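PDB 1N71: aac(6')-Ii from Enterococcus faecium, which probably transfers the acetyl group of acetyl-coenzyme A to the 6'-amino group of aminoglycoside antibiotics and so confers resistance to them. Local coordinates for residues A[77-80]-A[81-84]; A[144-147]-A[148-152]; A[128-131]-A[132-135]. One frame throughout, in Å; residues are numbered along the deposited sequence.

Overall arrangement
All three contacts are local turns of chain within one GNAT fold. Contacts 1 and 2 both touch coenzyme A, with centres about 17 Å apart: the end of strand 70-78 and the loop after it offer backbone N-H groups to the cofactor, whereas helix 144-149 gives it mainly side chains. Contact 1 lies at the surface and is chiefly polar, built around the guanidinium of R83. Contact 2 is partly buried, with four aromatic residues packed towards the sheet. Contact 3, on helix 129-134, is also partly buried, although four of its eight residues are exposed; its nearest atoms are about 20 Å from contact 1 and about 6 Å from contact 2, and its apolar face meets the second subunit.

Contact 1: A[77-80]-A[81-84]; sequences VVES and SRRK. With COA (coenzyme A), chain E.
The pyrophosphate-binding loop of the GNAT fold begins here, where strand 70-78 gives way to the turn before helix 87-101 and R83 folds back onto V78. Residues E79 to R82 form a type I beta turn, closed by R82 N on E79 O at 2.8 Å. The turn carries R83 round so that its side chain runs past that of V78 in the opposite direction, CG of R83 lying 3.8 Å from CG1 of V78. With the chain extended from CG to NE (chi2 172°), R83 delivers NE to V78 O at 2.9 Å; the N-H...O angle is 151°, and the oxygen lies close to the guanidinium plane. NH2 of R83 adds a weak bond to the same oxygen, and this two-pronged hold should restrict rotation of the group. Its two faces are occupied as well: CA of S80 lies 3.3 Å above one, near the rim, and the amide of the cofactor's pantetheine arm, through C9P, covers the other. The guanidinium is therefore wedged between protein backbone and cofactor.

E79 and R82 lie side by side and point the same way, on the far side of the turn from the cofactor. OE1 of E79 approaches CG of R82 at 3.4 Å, but it sits over a face of the guanidinium, so the attraction is one of charge alone. E55 and D52 form long, weak ion pairs with R82.

V78 and K84 bind the cofactor through their backbones. V78 N donates to the pantetheine carbonyl O9P, extending the strand's hydrogen bonding onto the ligand. G88 N and T89 OG1 of helix 87-101 also bond to coenzyme A. At the pyrophosphate, K84 N reaches O4A at 2.8 Å in a nearly straight bond (173°).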
loop_
_atom_site.group_PDB
_atom_site.type_symbol
_atom_site.label_atom_id
_atom_site.label_comp_id
_atom_site.label_asym_id
_atom_site.label_seq_id
_atom_site.Cartn_x
_atom_site.Cartn_y
_atom_site.Cartn_z
ATOM N N VAL A 77 2.117 11.587 -13.808
ATOM C CA VAL A 77 1.919 13.016 -13.947
ATOM C C VAL A 77 2.107 13.441 -15.393
ATOM O O VAL A 77 2.998 12.951 -16.088
ATOM C CB VAL A 77 2.905 13.803 -13.061
ATOM C CG1 VAL A 77 4.329 13.471 -13.454
ATOM C CG2 VAL A 77 2.654 15.303 -13.202
ATOM N N VAL A 78 1.238 14.342 -15.830
ATOM C CA VAL A 78 1.264 14.893 -17.173
ATOM C C VAL A 78 1.190 16.405 -16.984
ATOM O O VAL A 78 0.374 16.882 -16.197
ATOM C CB VAL A 78 0.037 14.431 -17.989
ATOM C CG1 VAL A 78 0.009 15.136 -19.344
ATOM C CG2 VAL A 78 0.074 12.917 -18.170
ATOM N N GLU A 79 2.038 17.159 -17.679
ATOM C CA GLU A 79 1.997 18.617 -17.542
ATOM C C GLU A 79 0.548 19.062 -17.643
ATOM O O GLU A 79 -0.163 18.664 -18.564
ATOM C CB GLU A 79 2.802 19.303 -18.645
ATOM C CG GLU A 79 4.274 18.982 -18.644
ATOM C CD GLU A 79 5.052 19.878 -19.585
ATOM O OE1 GLU A 79 4.631 20.027 -20.752
ATOM O OE2 GLU A 79 6.088 20.430 -19.162
ATOM N N SER A 80 0.115 19.890 -16.699
ATOM C CA SER A 80 -1.262 20.365 -16.680
ATOM C C SER A 80 -1.658 21.058 -17.976
ATOM O O SER A 80 -2.843 21.193 -18.274
ATOM C CB SER A 80 -1.483 21.318 -15.499
ATOM O OG SER A 80 -0.711 22.495 -15.639
ATOM N N SER A 81 -0.666 21.491 -18.749
ATOM C CA SER A 81 -0.927 22.172 -20.007
ATOM C C SER A 81 -0.943 21.223 -21.206
ATOM O O SER A 81 -1.161 21.653 -22.336
ATOM C CB SER A 81 0.113 23.278 -20.234
ATOM O OG SER A 81 1.435 22.761 -20.218
ATOM N N ARG A 82 -0.721 19.933 -20.965
ATOM C CA ARG A 82 -0.707 18.963 -22.057
ATOM C C ARG A 82 -1.683 17.812 -21.840
ATOM O O ARG A 82 -1.630 16.800 -22.542
ATOM C CB ARG A 82 0.701 18.398 -22.235
ATOM C CG ARG A 82 1.768 19.428 -22.568
ATOM C CD ARG A 82 1.422 20.214 -23.824
ATOM N NE ARG A 82 2.621 20.720 -24.484
ATOM C CZ ARG A 82 3.492 19.950 -25.133
ATOM N NH1 ARG A 82 3.290 18.641 -25.213
ATOM N NH2 ARG A 82 4.569 20.486 -25.695
ATOM N N ARG A 83 -2.574 17.973 -20.870
ATOM C CA ARG A 83 -3.549 16.942 -20.551
ATOM C C ARG A 83 -4.680 16.834 -21.564
ATOM O O ARG A 83 -4.845 17.696 -22.430
ATOM C CB ARG A 83 -4.109 17.191 -19.148
ATOM C CG ARG A 83 -3.042 17.070 -18.073
ATOM C CD ARG A 83 -3.518 17.510 -16.701
ATOM N NE ARG A 83 -2.435 17.406 -15.726
ATOM C CZ ARG A 83 -2.487 17.885 -14.487
ATOM N NH1 ARG A 83 -3.575 18.511 -14.057
ATOM N NH2 ARG A 83 -1.446 17.739 -13.681
ATOM N N LYS A 84 -5.443 15.749 -21.452
ATOM C CA LYS A 84 -6.575 15.485 -22.328
ATOM C C LYS A 84 -6.209 15.191 -23.782
ATOM O O LYS A 84 -6.993 15.469 -24.692
ATOM C CB LYS A 84 -7.573 16.646 -22.267
ATOM C CG LYS A 84 -8.176 16.876 -20.890
ATOM C CD LYS A 84 -8.715 15.577 -20.300
ATOM C CE LYS A 84 -9.599 15.833 -19.086
ATOM N NZ LYS A 84 -8.913 16.635 -18.033
HETATM N N1A COA E . -11.838 12.520 -14.779
HETATM C C2A COA E . -12.540 11.777 -15.655
HETATM N N3A COA E . -12.118 11.265 -16.833
HETATM C C4A COA E . -10.800 11.584 -17.072
HETATM C C5A COA E . -9.965 12.332 -16.274
HETATM C C6A COA E . -10.526 12.818 -15.050
HETATM N N6A COA E . -9.828 13.552 -14.187
HETATM N N7A COA E . -8.705 12.442 -16.843
HETATM C C8A COA E . -8.813 11.783 -17.959
HETATM N N9A COA E . -10.057 11.235 -18.170
HETATM C C1B COA E . -10.527 10.442 -19.316
HETATM C C2B COA E . -10.576 11.239 -20.623
HETATM O O2B COA E . -11.840 11.907 -20.721
HETATM C C3B COA E . -10.468 10.202 -21.736
HETATM O O3B COA E . -11.750 9.567 -21.877
HETATM P P3B COA E . -12.472 9.454 -23.316
HETATM O O7A COA E . -12.605 10.861 -23.768
HETATM O O8A COA E . -13.759 8.783 -23.009
HETATM O O9A COA E . -11.539 8.635 -24.128
HETATM C C4B COA E . -9.505 9.187 -21.105
HETATM O O4B COA E . -9.665 9.374 -19.693
HETATM C C5B COA E . -8.038 9.333 -21.533
HETATM O O5B COA E . -7.475 10.532 -20.986
HETATM P P1A COA E . -5.975 11.014 -21.335
HETATM O O1A COA E . -6.054 12.144 -22.286
HETATM O O2A COA E . -5.149 9.829 -21.658
HETATM O O3A COA E . -5.513 11.571 -19.902
HETATM P P2A COA E . -4.378 12.665 -19.583
HETATM O O4A COA E . -5.033 13.969 -19.346
HETATM O O5A COA E . -3.277 12.562 -20.563
HETATM O O6A COA E . -3.827 12.123 -18.175
HETATM C CBP COA E . -4.183 12.209 -15.770
HETATM C CCP COA E . -4.735 11.771 -17.119
HETATM C CDP COA E . -5.236 11.899 -14.698
HETATM C CEP COA E . -2.878 11.411 -15.477
HETATM C CAP COA E . -3.886 13.770 -15.839
HETATM O OAP COA E . -5.077 14.530 -16.065
HETATM C C9P COA E . -3.085 14.287 -14.631
HETATM O O9P COA E . -1.869 14.500 -14.734
HETATM N N8P COA E . -3.776 14.480 -13.499
HETATM C C7P COA E . -3.219 14.961 -12.240
HETATM C C6P COA E . -2.429 13.889 -11.494
HETATM C C5P COA E . -3.305 12.918 -10.723
HETATM O O5P COA E . -4.174 13.333 -9.947
HETATM N N4P COA E . -3.068 11.615 -10.936
HETATM C C3P COA E . -3.788 10.507 -10.299
HETATM C C2P COA E . -2.845 9.528 -9.617
HETATM S S1P COA E . -3.388 9.047 -7.968
#

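Contact 2: A[144-147]-A[148-152]; sequences YEFY and EKLGY. With COA (coenzyme A), chain E.
F146 sets the CZ end of its ring obliquely against L150, four residues on and just past the end of helix 144-149 of the GNAT fold, with CZ of F146 3.5 Å from CD1 of L150. The ring also serves the cofactor: coenzyme A atom CCP stands over the centre of one face, 3.7 Å above the plane. V92 of helix 87-101 touches both F146 and L150.

The helix ends in a Schellman motif, with G151 as its C' residue at positive phi (96°). Y152 N bonds to Y147 O and G151 N to E148 O. Y147 O also accepts from L150 N, and the two donors reach it from opposite faces of the carbonyl plane. The chain reversal sets Y152 beside Y147, their CB atoms 3.9 Å apart, and the edge of the Y147 ring is directed at the face of the Y152 ring in a T-shaped pair, centroids 5.9 Å apart and planes at 69°. The Y152 hydroxyl bonds to E96.

Y144 and E148 meet on another side of the helix, CE2 of the tyrosine lying 3.5 Å from OE1 of the glutamate. A water bridges their polar ends, donating to E148 OE1 and hydrogen-bonded to Y144 OH.

E145, whose OE1 bonds to N138, rests its CB and CG near the adenine. K149, four residues on, is fully extended beyond CG (chi2 -171°), which carries NZ past E145 O to the cofactor's 3'-phosphate, a charge that the ammonium probably helps to balance. NZ of K149 bonds to the ester oxygen O3B at 3.2 Å and to the phosphate oxygen O8A at 2.8 Å.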
loop_
_atom_site.group_PDB
_atom_site.type_symbol
_atom_site.label_atom_id
_atom_site.label_comp_id
_atom_site.label_asym_id
_atom_site.label_seq_id
_atom_site.Cartn_x
_atom_site.Cartn_y
_atom_site.Cartn_z
ATOM N N TYR A 144 -10.052 8.926 -10.830
ATOM C CA TYR A 144 -10.325 7.499 -10.707
ATOM C C TYR A 144 -10.969 7.004 -11.996
ATOM O O TYR A 144 -10.710 5.886 -12.440
ATOM C CB TYR A 144 -11.257 7.185 -9.520
ATOM C CG TYR A 144 -12.740 7.330 -9.815
ATOM C CD1 TYR A 144 -13.389 8.554 -9.654
ATOM C CD2 TYR A 144 -13.490 6.242 -10.265
ATOM C CE1 TYR A 144 -14.752 8.692 -9.933
ATOM C CE2 TYR A 144 -14.854 6.370 -10.551
ATOM C CZ TYR A 144 -15.476 7.602 -10.382
ATOM O OH TYR A 144 -16.819 7.742 -10.670
ATOM N N GLU A 145 -11.810 7.849 -12.587
ATOM C CA GLU A 145 -12.507 7.510 -13.820
ATOM C C GLU A 145 -11.530 7.339 -14.978
ATOM O O GLU A 145 -11.796 6.590 -15.921
ATOM C CB GLU A 145 -13.538 8.594 -14.136
ATOM C CG GLU A 145 -14.416 8.299 -15.336
ATOM C CD GLU A 145 -15.731 9.062 -15.277
ATOM O OE1 GLU A 145 -15.717 10.242 -14.870
ATOM O OE2 GLU A 145 -16.777 8.483 -15.639
ATOM N N PHE A 146 -10.406 8.043 -14.908
ATOM C CA PHE A 146 -9.378 7.926 -15.935
ATOM C C PHE A 146 -8.882 6.482 -15.915
ATOM O O PHE A 146 -8.761 5.830 -16.954
ATOM C CB PHE A 146 -8.217 8.876 -15.629
ATOM C CG PHE A 146 -6.928 8.513 -16.325
ATOM C CD1 PHE A 146 -6.787 8.689 -17.702
ATOM C CD2 PHE A 146 -5.865 7.981 -15.603
ATOM C CE1 PHE A 146 -5.598 8.338 -18.348
ATOM C CE2 PHE A 146 -4.673 7.625 -16.234
ATOM C CZ PHE A 146 -4.539 7.805 -17.611
ATOM N N TYR A 147 -8.604 5.980 -14.717
ATOM C CA TYR A 147 -8.119 4.617 -14.575
ATOM C C TYR A 147 -9.189 3.601 -14.955
ATOM O O TYR A 147 -8.890 2.595 -15.595
ATOM C CB TYR A 147 -7.628 4.386 -13.146
ATOM C CG TYR A 147 -6.390 5.193 -12.819
ATOM C CD1 TYR A 147 -5.159 4.888 -13.409
ATOM C CD2 TYR A 147 -6.452 6.276 -11.944
ATOM C CE1 TYR A 147 -4.024 5.640 -13.134
ATOM C CE2 TYR A 147 -5.319 7.039 -11.660
ATOM C CZ TYR A 147 -4.110 6.714 -12.258
ATOM O OH TYR A 147 -2.991 7.455 -11.974
ATOM N N GLU A 148 -10.441 3.863 -14.577
ATOM C CA GLU A 148 -11.516 2.943 -14.931
ATOM C C GLU A 148 -11.551 2.739 -16.438
ATOM O O GLU A 148 -11.699 1.618 -16.915
ATOM C CB GLU A 148 -12.878 3.473 -14.483
ATOM C CG GLU A 148 -13.076 3.516 -12.990
ATOM C CD GLU A 148 -14.540 3.475 -12.610
ATOM O OE1 GLU A 148 -15.348 4.159 -13.275
ATOM O OE2 GLU A 148 -14.881 2.764 -11.641
ATOM N N LYS A 149 -11.410 3.826 -17.189
ATOM C CA LYS A 149 -11.438 3.733 -18.639
ATOM C C LYS A 149 -10.262 2.941 -19.196
ATOM O O LYS A 149 -10.311 2.474 -20.332
ATOM C CB LYS A 149 -11.499 5.132 -19.258
ATOM C CG LYS A 149 -12.830 5.830 -18.975
ATOM C CD LYS A 149 -12.987 7.111 -19.770
ATOM C CE LYS A 149 -14.361 7.727 -19.540
ATOM N NZ LYS A 149 -14.540 8.970 -20.341
ATOM N N LEU A 150 -9.212 2.773 -18.395
ATOM C CA LEU A 150 -8.055 2.001 -18.832
ATOM C C LEU A 150 -8.132 0.562 -18.334
ATOM O O LEU A 150 -7.163 -0.188 -18.422
ATOM C CB LEU A 150 -6.753 2.651 -18.358
ATOM C CG LEU A 150 -6.492 4.017 -18.992
ATOM C CD1 LEU A 150 -5.131 4.533 -18.571
ATOM C CD2 LEU A 150 -6.572 3.889 -20.511
ATOM N N GLY A 151 -9.288 0.187 -17.796
ATOM C CA GLY A 151 -9.465 -1.179 -17.332
ATOM C C GLY A 151 -9.230 -1.447 -15.862
ATOM O O GLY A 151 -9.305 -2.602 -15.428
ATOM N N TYR A 152 -8.935 -0.408 -15.089
ATOM C CA TYR A 152 -8.716 -0.597 -13.656
ATOM C C TYR A 152 -10.061 -0.582 -12.951
ATOM O O TYR A 152 -11.008 0.052 -13.414
ATOM C CB TYR A 152 -7.808 0.497 -13.082
ATOM C CG TYR A 152 -6.381 0.398 -13.578
ATOM C CD1 TYR A 152 -6.070 0.645 -14.916
ATOM C CD2 TYR A 152 -5.354 -0.023 -12.730
ATOM C CE1 TYR A 152 -4.772 0.462 -15.403
ATOM C CE2 TYR A 152 -4.050 -0.211 -13.209
ATOM C CZ TYR A 152 -3.772 0.030 -14.546
ATOM O OH TYR A 152 -2.506 -0.195 -15.035
HETATM N N1A COA E . -11.838 12.520 -14.779
HETATM C C2A COA E . -12.540 11.777 -15.655
HETATM N N3A COA E . -12.118 11.265 -16.833
HETATM C C4A COA E . -10.800 11.584 -17.072
HETATM C C5A COA E . -9.965 12.332 -16.274
HETATM C C6A COA E . -10.526 12.818 -15.050
HETATM N N6A COA E . -9.828 13.552 -14.187
HETATM N N7A COA E . -8.705 12.442 -16.843
HETATM C C8A COA E . -8.813 11.783 -17.959
HETATM N N9A COA E . -10.057 11.235 -18.170
HETATM C C1B COA E . -10.527 10.442 -19.316
HETATM C C2B COA E . -10.576 11.239 -20.623
HETATM O O2B COA E . -11.840 11.907 -20.721
HETATM C C3B COA E . -10.468 10.202 -21.736
HETATM O O3B COA E . -11.750 9.567 -21.877
HETATM P P3B COA E . -12.472 9.454 -23.316
HETATM O O7A COA E . -12.605 10.861 -23.768
HETATM O O8A COA E . -13.759 8.783 -23.009
HETATM O O9A COA E . -11.539 8.635 -24.128
HETATM C C4B COA E . -9.505 9.187 -21.105
HETATM O O4B COA E . -9.665 9.374 -19.693
HETATM C C5B COA E . -8.038 9.333 -21.533
HETATM O O5B COA E . -7.475 10.532 -20.986
HETATM P P1A COA E . -5.975 11.014 -21.335
HETATM O O1A COA E . -6.054 12.144 -22.286
HETATM O O2A COA E . -5.149 9.829 -21.658
HETATM O O3A COA E . -5.513 11.571 -19.902
HETATM P P2A COA E . -4.378 12.665 -19.583
HETATM O O4A COA E . -5.033 13.969 -19.346
HETATM O O5A COA E . -3.277 12.562 -20.563
HETATM O O6A COA E . -3.827 12.123 -18.175
HETATM C CBP COA E . -4.183 12.209 -15.770
HETATM C CCP COA E . -4.735 11.771 -17.119
HETATM C CDP COA E . -5.236 11.899 -14.698
HETATM C CEP COA E . -2.878 11.411 -15.477
HETATM C CAP COA E . -3.886 13.770 -15.839
HETATM O OAP COA E . -5.077 14.530 -16.065
HETATM C C9P COA E . -3.085 14.287 -14.631
HETATM O O9P COA E . -1.869 14.500 -14.734
HETATM N N8P COA E . -3.776 14.480 -13.499
HETATM C C7P COA E . -3.219 14.961 -12.240
HETATM C C6P COA E . -2.429 13.889 -11.494
HETATM C C5P COA E . -3.305 12.918 -10.723
HETATM O O5P COA E . -4.174 13.333 -9.947
HETATM N N4P COA E . -3.068 11.615 -10.936
HETATM C C3P COA E . -3.788 10.507 -10.299
HETATM C C2P COA E . -2.845 9.528 -9.617
HETATM S S1P COA E . -3.388 9.047 -7.968
HETATM O O HOH W 1 -17.584 5.380 -12.316
#

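Contact 3: A[128-131]-A[132-135]; sequences HTFD and KVAS
Helix 129-134, preceded by H128 and followed by S135, is short, and its i to i+4 bonds join the two segments: K132 N to H128 O, V133 N to T129 O and A134 N to F130 O. H128, at positive phi, occupies the N-cap position, and S135 is the first residue to leave the helical conformation. At this end D131 O takes two bonds from S135, from N at 3.0 Å and from OG at 2.8 Å, which arrive from opposite faces of the carbonyl plane. With OG of S135 lying between its own backbone N and carbonyl carbon (chi1 62°), the hydroxyl curls back over the last turn to donate to D131 O, so that one residue grips this carbonyl twice.

K132 runs back towards the start of the helix as an extended chain. Its CG passes 3.3 Å from H128 O, and its CE lies 4.1 Å from CB of H128, so the aliphatic part lies alongside the N-cap residue. The ammonium goes further, to D124 O and T123 OG1 in the preceding loop.

On another flank F130 and V133 form a loose apolar pair, CD1 of F130 being 4.4 Å from CG2 of V133, with the methyl oblique to the ring. CG2 of V133 comes closer to the backbone, 3.3 Å from T129 O.

T129 and V133 pack on V157 of strand 153-158, one of the two outermost strands of the sheet within this chain, and V133 also touches I154. The F130 ring stacks on F130 of the second subunit. T129 OG1 bonds to L125 O of its own chain and to K153 NZ of the second subunit, so helix 129-134 packs against its own edge strand and also against the second subunit.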
loop_
_atom_site.group_PDB
_atom_site.type_symbol
_atom_site.label_atom_id
_atom_site.label_comp_id
_atom_site.label_asym_id
_atom_site.label_seq_id
_atom_site.Cartn_x
_atom_site.Cartn_y
_atom_site.Cartn_z
ATOM N N HIS A 128 -21.988 0.483 4.555
ATOM C CA HIS A 128 -22.327 0.145 3.173
ATOM C C HIS A 128 -21.109 0.385 2.285
ATOM O O HIS A 128 -21.217 0.866 1.155
ATOM C CB HIS A 128 -23.501 1.000 2.686
ATOM C CG HIS A 128 -24.724 0.894 3.544
ATOM N ND1 HIS A 128 -25.379 -0.298 3.765
ATOM C CD2 HIS A 128 -25.415 1.835 4.232
ATOM C CE1 HIS A 128 -26.419 -0.090 4.554
ATOM N NE2 HIS A 128 -26.464 1.196 4.851
ATOM N N THR A 129 -19.950 0.038 2.827
ATOM C CA THR A 129 -18.669 0.193 2.157
ATOM C C THR A 129 -18.687 -0.137 0.668
ATOM O O THR A 129 -18.482 0.733 -0.176
ATOM C CB THR A 129 -17.605 -0.695 2.833
ATOM O OG1 THR A 129 -17.591 -0.428 4.240
ATOM C CG2 THR A 129 -16.225 -0.414 2.258
ATOM N N PHE A 130 -18.945 -1.396 0.342
ATOM C CA PHE A 130 -18.924 -1.809 -1.047
ATOM C C PHE A 130 -20.102 -1.390 -1.923
ATOM O O PHE A 130 -19.969 -1.329 -3.151
ATOM C CB PHE A 130 -18.654 -3.314 -1.104
ATOM C CG PHE A 130 -17.316 -3.690 -0.515
ATOM C CD1 PHE A 130 -16.136 -3.226 -1.096
ATOM C CD2 PHE A 130 -17.233 -4.434 0.654
ATOM C CE1 PHE A 130 -14.890 -3.494 -0.519
ATOM C CE2 PHE A 130 -15.997 -4.709 1.243
ATOM C CZ PHE A 130 -14.821 -4.236 0.657
ATOM N N ASP A 131 -21.248 -1.088 -1.318
ATOM C CA ASP A 131 -22.376 -0.620 -2.115
ATOM C C ASP A 131 -22.010 0.781 -2.589
ATOM O O ASP A 131 -22.318 1.169 -3.716
ATOM C CB ASP A 131 -23.666 -0.564 -1.297
ATOM C CG ASP A 131 -24.799 0.130 -2.044
ATOM O OD1 ASP A 131 -24.964 1.357 -1.880
ATOM O OD2 ASP A 131 -25.518 -0.546 -2.810
ATOM N N LYS A 132 -21.333 1.534 -1.724
ATOM C CA LYS A 132 -20.905 2.881 -2.077
ATOM C C LYS A 132 -19.836 2.815 -3.173
ATOM O O LYS A 132 -19.857 3.602 -4.117
ATOM C CB LYS A 132 -20.374 3.608 -0.840
ATOM C CG LYS A 132 -21.487 4.004 0.128
ATOM C CD LYS A 132 -20.963 4.488 1.473
ATOM C CE LYS A 132 -22.130 4.883 2.383
ATOM N NZ LYS A 132 -21.695 5.313 3.740
ATOM N N VAL A 133 -18.919 1.860 -3.055
ATOM C CA VAL A 133 -17.874 1.693 -4.060
ATOM C C VAL A 133 -18.510 1.378 -5.410
ATOM O O VAL A 133 -18.161 1.979 -6.424
ATOM C CB VAL A 133 -16.906 0.541 -3.691
ATOM C CG1 VAL A 133 -15.991 0.230 -4.870
ATOM C CG2 VAL A 133 -16.073 0.929 -2.482
ATOM N N ALA A 134 -19.452 0.441 -5.418
ATOM C CA ALA A 134 -20.118 0.049 -6.658
ATOM C C ALA A 134 -20.945 1.183 -7.279
ATOM O O ALA A 134 -21.065 1.276 -8.501
ATOM C CB ALA A 134 -21.011 -1.180 -6.403
ATOM N N SER A 135 -21.504 2.052 -6.446
ATOM C CA SER A 135 -22.327 3.151 -6.952
ATOM C C SER A 135 -21.590 4.486 -7.034
ATOM O O SER A 135 -22.216 5.542 -7.167
ATOM C CB SER A 135 -23.569 3.313 -6.071
ATOM O OG SER A 135 -23.206 3.636 -4.741
#